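Local coordinates for protein LRIM1 (Anopheles gambiae, PDB 3O53) that probably acts, in complex with the related leucine-rich repeat protein APL1C, as a regulator of complement-like immunity in the mosquito, at residues D150-F161 with N175-G186. Residues are numbered along the deposited sequence; the frame is centred on the assembly and turned at random.
Sequences DLKLNEIDTVNF and NLQYNFIYDVKG
Asn-179 reaches back to Leu-151 and Ile-156 because its CG stands beside its own backbone N (chi1 -81°) and chi2 turns the amide crosswise, swinging the group into the turn of residues 150-161. There ND2 donates an almost straight bond to Leu-151 O (3.0 Å), arriving above the carbonyl plane, and its second hydrogen goes to Leu-176 O, which fixes the amide's rotation; the equivalent Asn-154 ND2 meets Leu-151 O from the opposite face and also donates to Leu-127 O of the preceding coil. On the acceptor side, Ile-156 N points at Asn-179 OD1 (2.9 Å), though that oxygen is less surely placed. Asparagine suits this buried post, since one short amide can both donate and accept where backbone turns leave groups without strand partners. The same device continues along the chain, Asn-201 bonding Leu-176 O and Ile-181 N. This is the asparagine column of a leucine-rich repeat solenoid, in which successive coils place an asparagine at the corresponding turn.

Branched aliphatic side chains of neighbouring coils pack together in the interior: Leu-176 CD2 lies against Leu-151 CB and 4.0 Å from Ile-156 CD1, and Ile-181 CD1 meets Val-159 CG2 at 3.6 Å. Strands 158-160 and 183-185 run parallel, joined by Val-159 N to Asp-183 O and by Lys-185 N to Val-159 O (both 3.0 Å). Beta-branched Val-159 and Val-184 turn inward, whereas polar Asn-160 and Lys-185 occupy the other face. Just past strand 158-160, Phe-161 CE2 nears Val-184 CG1 (3.6 Å), and Gly-186 O lies at the phenyl edge. One water donates to Phe-180 O and Asp-157 OD1, bridging the coils.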
ATOM      1  N   ASP A 150       0.431   2.606  -0.695  1.00 23.54           N
ATOM      2  CA  ASP A 150       0.909   1.979   0.525  1.00 27.11           C
ATOM      3  C   ASP A 150      -0.278   1.450   1.314  1.00 26.60           C
ATOM      4  O   ASP A 150      -1.066   2.220   1.847  1.00 26.11           O
ATOM      5  CB  ASP A 150       1.709   2.970   1.373  1.00 27.56           C
ATOM      6  CG  ASP A 150       2.304   2.319   2.610  1.00 34.56           C
ATOM      7  OD1 ASP A 150       2.304   1.071   2.687  1.00 27.10           O
ATOM      8  OD2 ASP A 150       2.773   3.048   3.506  1.00 33.07           O
ATOM      9  N   LEU A 151      -0.402   0.128   1.372  1.00 25.64           N
ATOM     10  CA  LEU A 151      -1.476  -0.517   2.122  1.00 27.89           C
ATOM     11  C   LEU A 151      -0.925  -1.432   3.212  1.00 29.25           C
ATOM     12  O   LEU A 151      -1.601  -2.350   3.652  1.00 23.93           O
ATOM     13  CB  LEU A 151      -2.389  -1.316   1.179  1.00 28.84           C
ATOM     14  CG  LEU A 151      -3.342  -0.466   0.339  1.00 22.67           C
ATOM     15  CD1 LEU A 151      -3.827  -1.215  -0.903  1.00 23.79           C
ATOM     16  CD2 LEU A 151      -4.533  -0.007   1.187  1.00 24.74           C
ATOM     17  N   LYS A 152       0.296  -1.172   3.663  1.00 25.88           N
ATOM     18  CA  LYS A 152       0.897  -2.008   4.698  1.00 26.95           C
ATOM     19  C   LYS A 152       0.119  -1.945   6.010  1.00 25.37           C
ATOM     20  O   LYS A 152      -0.581  -0.966   6.285  1.00 19.38           O
ATOM     21  CB  LYS A 152       2.361  -1.608   4.932  1.00 29.00           C
ATOM     22  CG  LYS A 152       2.568  -0.327   5.738  1.00 26.96           C
ATOM     23  CD  LYS A 152       4.049  -0.227   6.160  1.00 35.95           C
ATOM     24  CE  LYS A 152       4.395   1.115   6.786  1.00 49.13           C
ATOM     25  NZ  LYS A 152       4.474   2.193   5.760  1.00 50.94           N
ATOM     26  N   LEU A 153       0.262  -2.986   6.827  1.00 20.82           N
ATOM     27  CA  LEU A 153      -0.390  -3.054   8.137  1.00 22.13           C
ATOM     28  C   LEU A 153      -1.899  -2.913   8.026  1.00 22.15           C
ATOM     29  O   LEU A 153      -2.536  -2.270   8.849  1.00 26.21           O
ATOM     30  CB  LEU A 153       0.151  -1.982   9.099  1.00 27.59           C
ATOM     31  CG  LEU A 153       1.614  -2.138   9.540  1.00 34.30           C
ATOM     32  CD1 LEU A 153       2.052  -0.953  10.400  1.00 32.80           C
ATOM     33  CD2 LEU A 153       1.820  -3.450  10.300  1.00 32.19           C
ATOM     34  N   ASN A 154      -2.481  -3.503   7.000  1.00 27.15           N
ATOM     35  CA  ASN A 154      -3.931  -3.587   6.956  1.00 26.02           C
ATOM     36  C   ASN A 154      -4.353  -5.040   7.147  1.00 24.70           C
ATOM     37  O   ASN A 154      -3.591  -5.845   7.672  1.00 29.81           O
ATOM     38  CB  ASN A 154      -4.475  -2.947   5.670  1.00 20.97           C
ATOM     39  CG  ASN A 154      -4.599  -1.435   5.798  1.00 24.29           C
ATOM     40  OD1 ASN A 154      -5.545  -0.927   6.398  1.00 26.75           O
ATOM     41  ND2 ASN A 154      -3.639  -0.712   5.243  1.00 19.24           N
ATOM     42  N   GLU A 155      -5.576  -5.375   6.768  1.00 19.22           N
ATOM     43  CA  GLU A 155      -6.087  -6.713   7.017  1.00 27.97           C
ATOM     44  C   GLU A 155      -6.511  -7.402   5.726  1.00 27.22           C
ATOM     45  O   GLU A 155      -7.470  -8.177   5.705  1.00 24.35           O
ATOM     46  CB  GLU A 155      -7.265  -6.630   7.980  1.00 36.13           C
ATOM     47  CG  GLU A 155      -6.863  -6.164   9.368  1.00 70.49           C
ATOM     48  CD  GLU A 155      -8.052  -5.802  10.229  1.00 99.72           C
ATOM     49  OE1 GLU A 155      -9.190  -6.152   9.851  1.00 98.88           O
ATOM     50  OE2 GLU A 155      -7.849  -5.165  11.283  1.00116.78           O
ATOM     51  N   ILE A 156      -5.795  -7.122   4.648  1.00 20.28           N
ATOM     52  CA  ILE A 156      -6.151  -7.686   3.353  1.00 23.04           C
ATOM     53  C   ILE A 156      -5.900  -9.212   3.297  1.00 26.82           C
ATOM     54  O   ILE A 156      -4.876  -9.707   3.741  1.00 23.24           O
ATOM     55  CB  ILE A 156      -5.416  -6.928   2.221  1.00 26.87           C
ATOM     56  CG1 ILE A 156      -5.881  -5.461   2.228  1.00 24.13           C
ATOM     57  CG2 ILE A 156      -5.691  -7.574   0.853  1.00 20.86           C
ATOM     58  CD1 ILE A 156      -4.944  -4.526   1.481  1.00 24.14           C
ATOM     59  N   ASP A 157      -6.867  -9.946   2.761  1.00 23.05           N
ATOM     60  CA  ASP A 157      -6.831 -11.404   2.780  1.00 23.60           C
ATOM     61  C   ASP A 157      -6.410 -11.971   1.432  1.00 23.88           C
ATOM     62  O   ASP A 157      -5.820 -13.048   1.354  1.00 24.84           O
ATOM     63  CB  ASP A 157      -8.222 -11.944   3.153  1.00 39.13           C
ATOM     64  CG  ASP A 157      -8.166 -13.335   3.732  1.00 56.01           C
ATOM     65  OD1 ASP A 157      -7.386 -13.553   4.681  1.00 67.04           O
ATOM     66  OD2 ASP A 157      -8.901 -14.211   3.241  1.00 69.59           O
ATOM     67  N   THR A 158      -6.723 -11.251   0.358  1.00 23.32           N
ATOM     68  CA  THR A 158      -6.329 -11.698  -0.971  1.00 26.03           C
ATOM     69  C   THR A 158      -6.102 -10.507  -1.888  1.00 28.90           C
ATOM     70  O   THR A 158      -6.569  -9.397  -1.621  1.00 28.34           O
ATOM     71  CB  THR A 158      -7.394 -12.637  -1.615  1.00 34.98           C
ATOM     72  OG1 THR A 158      -8.535 -11.875  -2.008  1.00 34.09           O
ATOM     73  CG2 THR A 158      -7.839 -13.720  -0.651  1.00 33.51           C
ATOM     74  N   VAL A 159      -5.374 -10.749  -2.973  1.00 24.73           N
ATOM     75  CA  VAL A 159      -5.065  -9.714  -3.945  1.00 25.99           C
ATOM     76  C   VAL A 159      -5.356 -10.214  -5.355  1.00 35.63           C
ATOM     77  O   VAL A 159      -4.938 -11.302  -5.734  1.00 36.45           O
ATOM     78  CB  VAL A 159      -3.578  -9.304  -3.875  1.00 28.95           C
ATOM     79  CG1 VAL A 159      -3.200  -8.432  -5.087  1.00 25.89           C
ATOM     80  CG2 VAL A 159      -3.303  -8.562  -2.567  1.00 30.05           C
ATOM     81  N   ASN A 160      -6.066  -9.397  -6.125  1.00 24.47           N
ATOM     82  CA  ASN A 160      -6.308  -9.664  -7.531  1.00 26.34           C
ATOM     83  C   ASN A 160      -5.787  -8.465  -8.316  1.00 29.32           C
ATOM     84  O   ASN A 160      -6.373  -7.385  -8.267  1.00 28.62           O
ATOM     85  CB  ASN A 160      -7.811  -9.869  -7.777  1.00 29.45           C
ATOM     86  CG  ASN A 160      -8.147 -10.142  -9.243  1.00 38.84           C
ATOM     87  OD1 ASN A 160      -7.297 -10.039 -10.131  1.00 28.64           O
ATOM     88  ND2 ASN A 160      -9.406 -10.486  -9.497  1.00 36.34           N
ATOM     89  N   PHE A 161      -4.677  -8.652  -9.018  1.00 27.00           N
ATOM     90  CA  PHE A 161      -4.008  -7.552  -9.694  1.00 28.08           C
ATOM     91  C   PHE A 161      -4.918  -6.838 -10.675  1.00 28.37           C
ATOM     92  O   PHE A 161      -4.781  -5.645 -10.885  1.00 30.93           O
ATOM     93  CB  PHE A 161      -2.754  -8.042 -10.428  1.00 29.02           C
ATOM     94  CG  PHE A 161      -1.588  -8.334  -9.515  1.00 27.90           C
ATOM     95  CD1 PHE A 161      -1.229  -7.434  -8.515  1.00 28.57           C
ATOM     96  CD2 PHE A 161      -0.849  -9.501  -9.665  1.00 28.44           C
ATOM     97  CE1 PHE A 161      -0.152  -7.698  -7.669  1.00 33.84           C
ATOM     98  CE2 PHE A 161       0.231  -9.774  -8.829  1.00 35.59           C
ATOM     99  CZ  PHE A 161       0.584  -8.871  -7.828  1.00 29.28           C
ATOM    100  N   ASN A 175       2.947  -1.389  -1.841  1.00 20.90           N
ATOM    101  CA  ASN A 175       3.342  -1.966  -0.557  1.00 25.37           C
ATOM    102  C   ASN A 175       2.150  -2.668   0.062  1.00 24.96           C
ATOM    103  O   ASN A 175       1.144  -2.041   0.357  1.00 21.93           O
ATOM    104  CB  ASN A 175       3.828  -0.874   0.402  1.00 26.81           C
ATOM    105  CG  ASN A 175       4.635  -1.425   1.582  1.00 51.68           C
ATOM    106  OD1 ASN A 175       4.543  -2.615   1.952  1.00 36.51           O
ATOM    107  ND2 ASN A 175       5.439  -0.539   2.185  1.00 53.90           N
ATOM    108  N   LEU A 176       2.264  -3.972   0.252  1.00 23.38           N
ATOM    109  CA  LEU A 176       1.170  -4.761   0.798  1.00 23.35           C
ATOM    110  C   LEU A 176       1.709  -5.594   1.952  1.00 23.67           C
ATOM    111  O   LEU A 176       1.110  -6.588   2.339  1.00 26.05           O
ATOM    112  CB  LEU A 176       0.578  -5.676  -0.287  1.00 19.18           C
ATOM    113  CG  LEU A 176      -0.282  -4.978  -1.339  1.00 24.19           C
ATOM    114  CD1 LEU A 176      -0.417  -5.835  -2.589  1.00 22.73           C
ATOM    115  CD2 LEU A 176      -1.656  -4.642  -0.754  1.00 28.13           C
ATOM    116  N   GLN A 177       2.854  -5.179   2.489  1.00 22.08           N
ATOM    117  CA  GLN A 177       3.521  -5.918   3.559  1.00 21.37           C
ATOM    118  C   GLN A 177       2.673  -5.900   4.832  1.00 20.65           C
ATOM    119  O   GLN A 177       1.938  -4.953   5.089  1.00 24.71           O
ATOM    120  CB  GLN A 177       4.922  -5.331   3.840  1.00 25.48           C
ATOM    121  CG  GLN A 177       4.921  -4.286   4.937  1.00 38.86           C
ATOM    122  CD  GLN A 177       6.018  -3.239   4.812  1.00 57.33           C
ATOM    123  OE1 GLN A 177       6.130  -2.564   3.794  1.00 62.02           O
ATOM    124  NE2 GLN A 177       6.805  -3.068   5.875  1.00 50.26           N
ATOM    125  N   TYR A 178       2.770  -6.965   5.622  1.00 21.41           N
ATOM    126  CA  TYR A 178       2.067  -7.044   6.899  1.00 24.19           C
ATOM    127  C   TYR A 178       0.549  -6.975   6.744  1.00 23.98           C
ATOM    128  O   TYR A 178      -0.150  -6.285   7.489  1.00 23.93           O
ATOM    129  CB  TYR A 178       2.562  -5.955   7.851  1.00 26.54           C
ATOM    130  CG  TYR A 178       3.923  -6.273   8.433  1.00 31.13           C
ATOM    131  CD1 TYR A 178       4.101  -7.398   9.218  1.00 29.64           C
ATOM    132  CD2 TYR A 178       5.022  -5.451   8.202  1.00 37.01           C
ATOM    133  CE1 TYR A 178       5.335  -7.708   9.756  1.00 34.75           C
ATOM    134  CE2 TYR A 178       6.272  -5.755   8.747  1.00 42.35           C
ATOM    135  CZ  TYR A 178       6.411  -6.888   9.524  1.00 36.18           C
ATOM    136  OH  TYR A 178       7.618  -7.230  10.085  1.00 37.94           O
ATOM    137  N   ASN A 179       0.042  -7.694   5.759  1.00 23.85           N
ATOM    138  CA  ASN A 179      -1.374  -7.970   5.701  1.00 24.08           C
ATOM    139  C   ASN A 179      -1.518  -9.459   5.983  1.00 25.44           C
ATOM    140  O   ASN A 179      -0.660 -10.047   6.650  1.00 25.99           O
ATOM    141  CB  ASN A 179      -1.937  -7.561   4.342  1.00 20.33           C
ATOM    142  CG  ASN A 179      -2.220  -6.070   4.256  1.00 26.00           C
ATOM    143  OD1 ASN A 179      -3.285  -5.610   4.641  1.00 25.15           O
ATOM    144  ND2 ASN A 179      -1.264  -5.311   3.731  1.00 22.60           N
ATOM    145  N   PHE A 180      -2.576 -10.085   5.487  1.00 20.16           N
ATOM    146  CA  PHE A 180      -2.751 -11.513   5.727  1.00 23.01           C
ATOM    147  C   PHE A 180      -3.053 -12.224   4.423  1.00 31.65           C
ATOM    148  O   PHE A 180      -3.837 -13.174   4.382  1.00 26.63           O
ATOM    149  CB  PHE A 180      -3.855 -11.722   6.766  1.00 22.85           C
ATOM    150  CG  PHE A 180      -3.532 -11.097   8.079  1.00 27.16           C
ATOM    151  CD1 PHE A 180      -2.757 -11.772   9.004  1.00 30.93           C
ATOM    152  CD2 PHE A 180      -3.937  -9.801   8.365  1.00 31.24           C
ATOM    153  CE1 PHE A 180      -2.405 -11.178  10.214  1.00 34.40           C
ATOM    154  CE2 PHE A 180      -3.593  -9.201   9.574  1.00 33.75           C
ATOM    155  CZ  PHE A 180      -2.823  -9.895  10.497  1.00 29.86           C
ATOM    156  N   ILE A 181      -2.402 -11.758   3.357  1.00 22.21           N
ATOM    157  CA  ILE A 181      -2.691 -12.225   2.004  1.00 21.77           C
ATOM    158  C   ILE A 181      -2.302 -13.692   1.832  1.00 22.85           C
ATOM    159  O   ILE A 181      -1.133 -14.049   1.964  1.00 23.17           O
ATOM    160  CB  ILE A 181      -1.957 -11.351   0.962  1.00 22.71           C
ATOM    161  CG1 ILE A 181      -2.521  -9.925   1.008  1.00 20.14           C
ATOM    162  CG2 ILE A 181      -2.098 -11.937  -0.435  1.00 24.76           C
ATOM    163  CD1 ILE A 181      -1.544  -8.870   0.503  1.00 20.97           C
ATOM    164  N   TYR A 182      -3.285 -14.544   1.546  1.00 27.25           N
ATOM    165  CA  TYR A 182      -3.015 -15.970   1.370  1.00 25.92           C
ATOM    166  C   TYR A 182      -3.099 -16.379  -0.098  1.00 30.63           C
ATOM    167  O   TYR A 182      -2.664 -17.474  -0.471  1.00 31.26           O
ATOM    168  CB  TYR A 182      -3.971 -16.823   2.219  1.00 26.73           C
ATOM    169  CG  TYR A 182      -5.360 -16.931   1.646  1.00 32.42           C
ATOM    170  CD1 TYR A 182      -5.730 -18.023   0.873  1.00 33.50           C
ATOM    171  CD2 TYR A 182      -6.307 -15.943   1.879  1.00 38.19           C
ATOM    172  CE1 TYR A 182      -7.006 -18.133   0.348  1.00 37.85           C
ATOM    173  CE2 TYR A 182      -7.587 -16.041   1.354  1.00 50.54           C
ATOM    174  CZ  TYR A 182      -7.928 -17.136   0.588  1.00 51.49           C
ATOM    175  OH  TYR A 182      -9.199 -17.233   0.072  1.00 70.08           O
ATOM    176  N   ASP A 183      -3.619 -15.491  -0.938  1.00 23.78           N
ATOM    177  CA  ASP A 183      -3.756 -15.801  -2.362  1.00 27.23           C
ATOM    178  C   ASP A 183      -3.588 -14.554  -3.225  1.00 28.20           C
ATOM    179  O   ASP A 183      -4.104 -13.486  -2.902  1.00 28.07           O
ATOM    180  CB  ASP A 183      -5.133 -16.420  -2.628  1.00 36.56           C
ATOM    181  CG  ASP A 183      -5.274 -16.949  -4.049  1.00 49.24           C
ATOM    182  OD1 ASP A 183      -4.418 -17.749  -4.482  1.00 54.65           O
ATOM    183  OD2 ASP A 183      -6.241 -16.560  -4.736  1.00 49.11           O
ATOM    184  N   VAL A 184      -2.859 -14.693  -4.322  1.00 26.73           N
ATOM    185  CA  VAL A 184      -2.734 -13.616  -5.292  1.00 27.71           C
ATOM    186  C   VAL A 184      -3.081 -14.182  -6.664  1.00 29.95           C
ATOM    187  O   VAL A 184      -2.728 -15.309  -6.982  1.00 30.96           O
ATOM    188  CB  VAL A 184      -1.293 -13.039  -5.328  1.00 31.58           C
ATOM    189  CG1 VAL A 184      -1.157 -11.989  -6.419  1.00 34.05           C
ATOM    190  CG2 VAL A 184      -0.906 -12.444  -3.975  1.00 28.29           C
ATOM    191  N   LYS A 185      -3.768 -13.399  -7.480  1.00 24.39           N
ATOM    192  CA  LYS A 185      -4.025 -13.799  -8.847  1.00 29.51           C
ATOM    193  C   LYS A 185      -4.106 -12.554  -9.708  1.00 32.67           C
ATOM    194  O   LYS A 185      -3.994 -11.448  -9.200  1.00 30.07           O
ATOM    195  CB  LYS A 185      -5.324 -14.606  -8.939  1.00 39.24           C
ATOM    196  CG  LYS A 185      -6.584 -13.804  -8.683  1.00 39.52           C
ATOM    197  CD  LYS A 185      -7.819 -14.678  -8.853  1.00 53.21           C
ATOM    198  CE  LYS A 185      -9.102 -13.854  -8.850  1.00 69.29           C
ATOM    199  NZ  LYS A 185     -10.316 -14.686  -9.103  1.00 67.29           N
ATOM    200  N   GLY A 186      -4.292 -12.744 -11.010  1.00 29.43           N
ATOM    201  CA  GLY A 186      -4.428 -11.636 -11.937  1.00 35.57           C
ATOM    202  C   GLY A 186      -3.185 -11.452 -12.777  1.00 41.14           C
ATOM    203  O   GLY A 186      -2.063 -11.533 -12.276  1.00 39.55           O
TER
HETATM  204  O   HOH W   1      -5.471 -14.932   5.598  1.00 31.22           O
HETATM  205  O   HOH W   2      -6.681 -13.554  -5.056  1.00 47.81           O